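Molinate hydrolase (Gulosibacter molinativorax, PDB 4UB9) hydrolyses the thiocarbamate herbicide molinate, as a zinc-binding member of the amidohydrolase family, probably acting on a carbon-nitrogen bond. Local coordinates at residues Asn146-Val151 and Arg234-Cys239; Asp156-Gly161 and Ala166-Ala171. All blocks are in the same frame, centred on the assembly; numbering follows the deposited sequence.

Overall arrangement
Both contacts use helix 148-159, interaction 1 at its N-terminal end and interaction 2 at its C-terminal end, with centres about 11 Å apart. Interaction 1 is side chain on side chain, leucine against arginine methylenes and a valine; interaction 2 lays isoleucine methyls on the backbone of strand 167-170 as well as on Ile168, within one beta-alpha-beta unit. All four touching residues of interaction 2 are buried. Interaction 1 is buried too, yet its Arg234 is exposed, and it reaches 83 residues along the chain to the loop ahead of strand 239-242. The two meet where Asp237 N probably donates to Phe170 O, 2.9 Å away. Both lie away from the zinc site.

Interaction 1 (Asn146-Val151 and Arg234-Cys239); sequences NALEPV and RGVDFC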
loop_
_atom_site.group_PDB
_atom_site.type_symbol
_atom_site.label_atom_id
_atom_site.label_comp_id
_atom_site.label_asym_id
_atom_site.label_seq_id
_atom_site.Cartn_x
_atom_site.Cartn_y
_atom_site.Cartn_z
ATOM N N ASN A 146 -13.111 -11.772 22.049
ATOM C CA ASN A 146 -13.981 -12.497 21.172
ATOM C C ASN A 146 -15.190 -11.632 20.911
ATOM O O ASN A 146 -15.336 -10.575 21.521
ATOM C CB ASN A 146 -14.398 -13.804 21.827
ATOM C CG ASN A 146 -14.728 -14.886 20.813
ATOM O OD1 ASN A 146 -15.348 -14.633 19.778
ATOM N ND2 ASN A 146 -14.311 -16.105 21.111
ATOM N N ALA A 147 -16.058 -12.100 20.026
ATOM C CA ALA A 147 -17.347 -11.457 19.787
ATOM C C ALA A 147 -18.378 -11.922 20.801
ATOM O O ALA A 147 -18.649 -13.118 20.939
ATOM C CB ALA A 147 -17.838 -11.746 18.402
ATOM N N LEU A 148 -18.983 -10.951 21.482
ATOM C CA LEU A 148 -19.859 -11.224 22.587
ATOM C C LEU A 148 -20.985 -12.185 22.266
ATOM O O LEU A 148 -21.216 -13.137 22.992
ATOM C CB LEU A 148 -20.424 -9.926 23.160
ATOM C CG LEU A 148 -21.240 -10.083 24.452
ATOM C CD1 LEU A 148 -20.444 -10.693 25.603
ATOM C CD2 LEU A 148 -21.760 -8.732 24.873
ATOM N N GLU A 149 -21.734 -11.910 21.216
ATOM C CA GLU A 149 -22.898 -12.726 20.904
ATOM C C GLU A 149 -22.555 -14.234 20.757
ATOM O O GLU A 149 -23.124 -15.054 21.465
ATOM C CB GLU A 149 -23.660 -12.159 19.686
ATOM C CG GLU A 149 -24.879 -12.972 19.232
ATOM C CD GLU A 149 -25.460 -12.498 17.887
ATOM O OE1 GLU A 149 -25.988 -11.372 17.842
ATOM O OE2 GLU A 149 -25.406 -13.235 16.879
ATOM N N PRO A 150 -21.643 -14.599 19.855
ATOM C CA PRO A 150 -21.420 -16.035 19.657
ATOM C C PRO A 150 -20.686 -16.701 20.798
ATOM O O PRO A 150 -20.912 -17.867 21.042
ATOM C CB PRO A 150 -20.568 -16.098 18.396
ATOM C CG PRO A 150 -20.007 -14.740 18.216
ATOM C CD PRO A 150 -20.979 -13.790 18.824
ATOM N N VAL A 151 -19.832 -15.969 21.500
ATOM C CA VAL A 151 -19.157 -16.565 22.633
ATOM C C VAL A 151 -20.132 -16.835 23.779
ATOM O O VAL A 151 -20.014 -17.823 24.489
ATOM C CB VAL A 151 -17.954 -15.748 23.097
ATOM C CG1 VAL A 151 -18.352 -14.584 23.975
ATOM C CG2 VAL A 151 -16.962 -16.637 23.851
ATOM N N ARG A 234 -24.287 -6.881 30.407
ATOM C CA ARG A 234 -24.624 -7.858 29.366
ATOM C C ARG A 234 -24.252 -9.283 29.706
ATOM O O ARG A 234 -24.706 -10.200 29.059
ATOM C CB ARG A 234 -23.949 -7.551 28.041
ATOM C CG ARG A 234 -24.478 -6.324 27.372
ATOM C CD ARG A 234 -23.434 -5.831 26.389
ATOM N NE ARG A 234 -23.932 -4.710 25.631
ATOM C CZ ARG A 234 -24.712 -4.844 24.568
ATOM N NH1 ARG A 234 -25.161 -3.763 23.958
ATOM N NH2 ARG A 234 -25.036 -6.053 24.116
ATOM N N GLY A 235 -23.360 -9.489 30.640
ATOM C CA GLY A 235 -23.126 -10.833 31.136
ATOM C C GLY A 235 -21.742 -11.445 30.979
ATOM O O GLY A 235 -21.596 -12.659 30.960
ATOM N N VAL A 236 -20.717 -10.637 31.047
ATOM C CA VAL A 236 -19.357 -11.134 30.972
ATOM C C VAL A 236 -18.906 -11.758 32.278
ATOM O O VAL A 236 -19.395 -11.394 33.350
ATOM C CB VAL A 236 -18.393 -10.029 30.566
ATOM C CG1 VAL A 236 -18.850 -9.421 29.241
ATOM C CG2 VAL A 236 -18.290 -8.964 31.631
ATOM N N ASP A 237 -17.935 -12.661 32.195
ATOM C CA ASP A 237 -17.352 -13.266 33.385
ATOM C C ASP A 237 -16.191 -12.451 33.982
ATOM O O ASP A 237 -15.841 -12.579 35.145
ATOM C CB ASP A 237 -16.868 -14.650 33.058
ATOM C CG ASP A 237 -17.975 -15.534 32.566
ATOM O OD1 ASP A 237 -18.845 -15.904 33.396
ATOM O OD2 ASP A 237 -17.987 -15.868 31.353
ATOM N N PHE A 238 -15.612 -11.601 33.178
ATOM C CA PHE A 238 -14.559 -10.692 33.632
ATOM C C PHE A 238 -14.432 -9.587 32.608
ATOM O O PHE A 238 -15.148 -9.597 31.602
ATOM C CB PHE A 238 -13.237 -11.408 33.857
ATOM C CG PHE A 238 -12.829 -12.294 32.734
ATOM C CD1 PHE A 238 -12.167 -11.771 31.670
ATOM C CD2 PHE A 238 -13.078 -13.665 32.753
ATOM C CE1 PHE A 238 -11.720 -12.577 30.631
ATOM C CE2 PHE A 238 -12.659 -14.474 31.717
ATOM C CZ PHE A 238 -11.980 -13.930 30.653
ATOM N N CYS A 239 -13.575 -8.592 32.881
ATOM C CA CYS A 239 -13.485 -7.447 31.978
ATOM C C CYS A 239 -12.071 -7.100 31.735
ATOM O O CYS A 239 -11.285 -6.946 32.684
ATOM C CB CYS A 239 -14.206 -6.245 32.579
ATOM S SG CYS A 239 -14.159 -4.796 31.519
#
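Leu148 sends its two methyls to different partners in the 234-239 loop. CD2 sits against the aliphatic part of Arg234, 3.7 Å from Arg234 CD and 4.0 Å from Arg234 CB, the two side chains crossing at a slant. The other branch goes to the valine: Leu148 CD1 lies 4.2 Å from Val236 CG1, with the leucine and valine side chains roughly perpendicular. With CG opposite the backbone N (chi1 -173°) the fork of Leu148 is aimed at the loop from the first turn of the helix, and chi2 near 60° sends one methyl to each partner. Arg234 is extended from CG to NE, which takes the guanidinium past the leucine and leaves the methylenes to do most of the packing. Leu148 also touches Phe170 of strand 167-170, and Val236 packs on Tyr231 of helix 221-232.

The local backbone sets where the two segments start and turn. Ala147 occupies the N-cap position, and its N donates to Asn146 OD1 at 2.6 Å, in the carbonyl plane on a lone pair. Gly235, with positive phi, ends the helical path of 221-232 and turns the chain into the loop. Beyond it, Asp237 OD2 forms a salt bridge with Arg155 NE of the same helix as Leu148. This is neighbour-to-neighbour packing between successive beta-alpha elements in the TIM-barrel-like fold of amidohydrolases.

Interaction 2 (Asp156-Gly161 and Ala166-Ala171); sequences DRIASG and ARIFFA
Ile158 lays both ends of its side chain on the start of strand 167-170, joining the helix and second strand of the beta-alpha-beta unit made by strand 138-143, helix 148-159 and strand 167-170. Its branch methyl CG2 is 3.6 Å from Ala166 O and 4.1 Å from Arg167 CA, so it rests on backbone rather than on another side chain. The longer arm ends at CD1, which is also 3.6 Å from Ala166 O and meets Ile168 CD1 at 3.8 Å. There the two isoleucines touch methyl to methyl, their side chains at about a right angle. With CG1 of Ile158 opposite its own carbonyl carbon (chi1 -69°) and CD1 extended beyond it (chi2 170°), the arm extends across the strand to meet Ile168 CD1 while CG2 stays over the Ala166-Arg167 link. An alanine at this position, lacking both arms, would probably open a gap above the Ala166 carbonyl and leave Ile168 CD1 without its methyl partner from the helix.

The next shell adds to the same apolar layer: helix 122-135 brings Ala130 against Ile158 and Ile126 against Ile168, and Val141 of strand 138-143 packs on Ile168. Arg167 has its backbone paired with Thr139 and Val141, while its guanidinium forms salt bridges with Asp446 and Glu470, which probably steadies the strand there. Past Ile158 an ordinary helical bond still runs from Ser160 N to Asp156 O at 3.0 Å. The helix then ends in a Schellman motif at Gly161, whose positive phi turns the chain toward the short connection to Ala166; its inner bond joins Gly161 N to Ile158 O at 3.2 Å.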
loop_
_atom_site.group_PDB
_atom_site.type_symbol
_atom_site.label_atom_id
_atom_site.label_comp_id
_atom_site.label_asym_id
_atom_site.label_seq_id
_atom_site.Cartn_x
_atom_site.Cartn_y
_atom_site.Cartn_z
ATOM N N ASP A 156 -22.885 -20.958 26.922
ATOM C CA ASP A 156 -24.147 -21.380 27.535
ATOM C C ASP A 156 -24.497 -22.801 27.097
ATOM O O ASP A 156 -24.967 -23.594 27.867
ATOM C CB ASP A 156 -25.290 -20.417 27.197
ATOM C CG ASP A 156 -25.082 -19.001 27.817
ATOM O OD1 ASP A 156 -24.175 -18.824 28.646
ATOM O OD2 ASP A 156 -25.838 -18.071 27.477
ATOM N N ARG A 157 -24.208 -23.109 25.859
ATOM C CA ARG A 157 -24.475 -24.435 25.358
ATOM C C ARG A 157 -23.538 -25.469 25.926
ATOM O O ARG A 157 -23.928 -26.593 26.204
ATOM C CB ARG A 157 -24.443 -24.437 23.840
ATOM C CG ARG A 157 -25.755 -23.918 23.268
ATOM C CD ARG A 157 -25.664 -23.544 21.792
ATOM N NE ARG A 157 -24.768 -24.432 21.048
ATOM C CZ ARG A 157 -25.131 -25.572 20.454
ATOM N NH1 ARG A 157 -26.371 -26.007 20.522
ATOM N NH2 ARG A 157 -24.229 -26.301 19.813
ATOM N N ILE A 158 -22.276 -25.115 26.075
ATOM C CA ILE A 158 -21.322 -26.051 26.693
ATOM C C ILE A 158 -21.628 -26.218 28.183
ATOM O O ILE A 158 -21.659 -27.310 28.709
ATOM C CB ILE A 158 -19.884 -25.577 26.525
ATOM C CG1 ILE A 158 -19.492 -25.684 25.071
ATOM C CG2 ILE A 158 -18.933 -26.387 27.413
ATOM C CD1 ILE A 158 -18.164 -25.026 24.730
ATOM N N ALA A 159 -21.896 -25.112 28.844
ATOM C CA ALA A 159 -22.243 -25.148 30.271
ATOM C C ALA A 159 -23.511 -25.947 30.573
ATOM O O ALA A 159 -23.615 -26.556 31.640
ATOM C CB ALA A 159 -22.392 -23.735 30.847
ATOM N N SER A 160 -24.481 -25.897 29.668
ATOM C CA SER A 160 -25.773 -26.593 29.864
ATOM C C SER A 160 -25.724 -28.041 29.328
ATOM O O SER A 160 -26.688 -28.763 29.425
ATOM C CB SER A 160 -26.883 -25.865 29.125
ATOM O OG SER A 160 -26.789 -26.207 27.737
ATOM N N GLY A 161 -24.612 -28.450 28.739
ATOM C CA GLY A 161 -24.502 -29.795 28.223
ATOM C C GLY A 161 -25.027 -30.002 26.815
ATOM O O GLY A 161 -24.896 -31.093 26.267
ATOM N N ALA A 166 -14.252 -27.714 26.308
ATOM C CA ALA A 166 -13.793 -27.055 27.517
ATOM C C ALA A 166 -14.816 -26.036 27.967
ATOM O O ALA A 166 -15.500 -25.432 27.131
ATOM C CB ALA A 166 -12.453 -26.362 27.288
ATOM N N ARG A 167 -14.967 -25.857 29.285
ATOM C CA ARG A 167 -15.875 -24.818 29.724
ATOM C C ARG A 167 -15.198 -23.462 29.499
ATOM O O ARG A 167 -13.961 -23.309 29.553
ATOM C CB ARG A 167 -16.394 -24.985 31.137
ATOM C CG ARG A 167 -15.496 -24.528 32.236
ATOM C CD ARG A 167 -16.195 -24.650 33.592
ATOM N NE ARG A 167 -16.497 -26.033 33.903
ATOM C CZ ARG A 167 -15.609 -26.996 34.159
ATOM N NH1 ARG A 167 -14.302 -26.757 34.203
ATOM N NH2 ARG A 167 -16.039 -28.235 34.401
ATOM N N ILE A 168 -16.046 -22.512 29.196
ATOM C CA ILE A 168 -15.648 -21.188 28.798
ATOM C C ILE A 168 -16.076 -20.135 29.783
ATOM O O ILE A 168 -17.209 -20.101 30.235
ATOM C CB ILE A 168 -16.295 -20.810 27.478
ATOM C CG1 ILE A 168 -15.900 -21.788 26.394
ATOM C CG2 ILE A 168 -15.853 -19.404 27.051
ATOM C CD1 ILE A 168 -16.671 -21.582 25.108
ATOM N N PHE A 169 -15.146 -19.248 30.065
ATOM C CA PHE A 169 -15.443 -17.950 30.665
ATOM C C PHE A 169 -14.843 -16.858 29.797
ATOM O O PHE A 169 -13.747 -17.005 29.290
ATOM C CB PHE A 169 -14.892 -17.870 32.082
ATOM C CG PHE A 169 -15.453 -18.914 32.971
ATOM C CD1 PHE A 169 -16.782 -18.871 33.380
ATOM C CD2 PHE A 169 -14.642 -19.989 33.387
ATOM C CE1 PHE A 169 -17.331 -19.874 34.197
ATOM C CE2 PHE A 169 -15.178 -20.990 34.182
ATOM C CZ PHE A 169 -16.520 -20.932 34.600
ATOM N N PHE A 170 -15.564 -15.744 29.658
ATOM C CA PHE A 170 -15.134 -14.722 28.723
ATOM C C PHE A 170 -15.209 -13.262 29.193
ATOM O O PHE A 170 -15.953 -12.917 30.092
ATOM C CB PHE A 170 -15.867 -14.911 27.421
ATOM C CG PHE A 170 -17.329 -14.734 27.528
ATOM C CD1 PHE A 170 -17.872 -13.467 27.654
ATOM C CD2 PHE A 170 -18.171 -15.810 27.448
ATOM C CE1 PHE A 170 -19.251 -13.305 27.731
ATOM C CE2 PHE A 170 -19.543 -15.660 27.518
ATOM C CZ PHE A 170 -20.097 -14.412 27.653
ATOM N N ALA A 171 -14.388 -12.438 28.561
ATOM C CA ALA A 171 -14.421 -10.976 28.713
ATOM C C ALA A 171 -15.351 -10.297 27.750
ATOM O O ALA A 171 -15.751 -9.156 27.965
ATOM C CB ALA A 171 -13.040 -10.387 28.477
#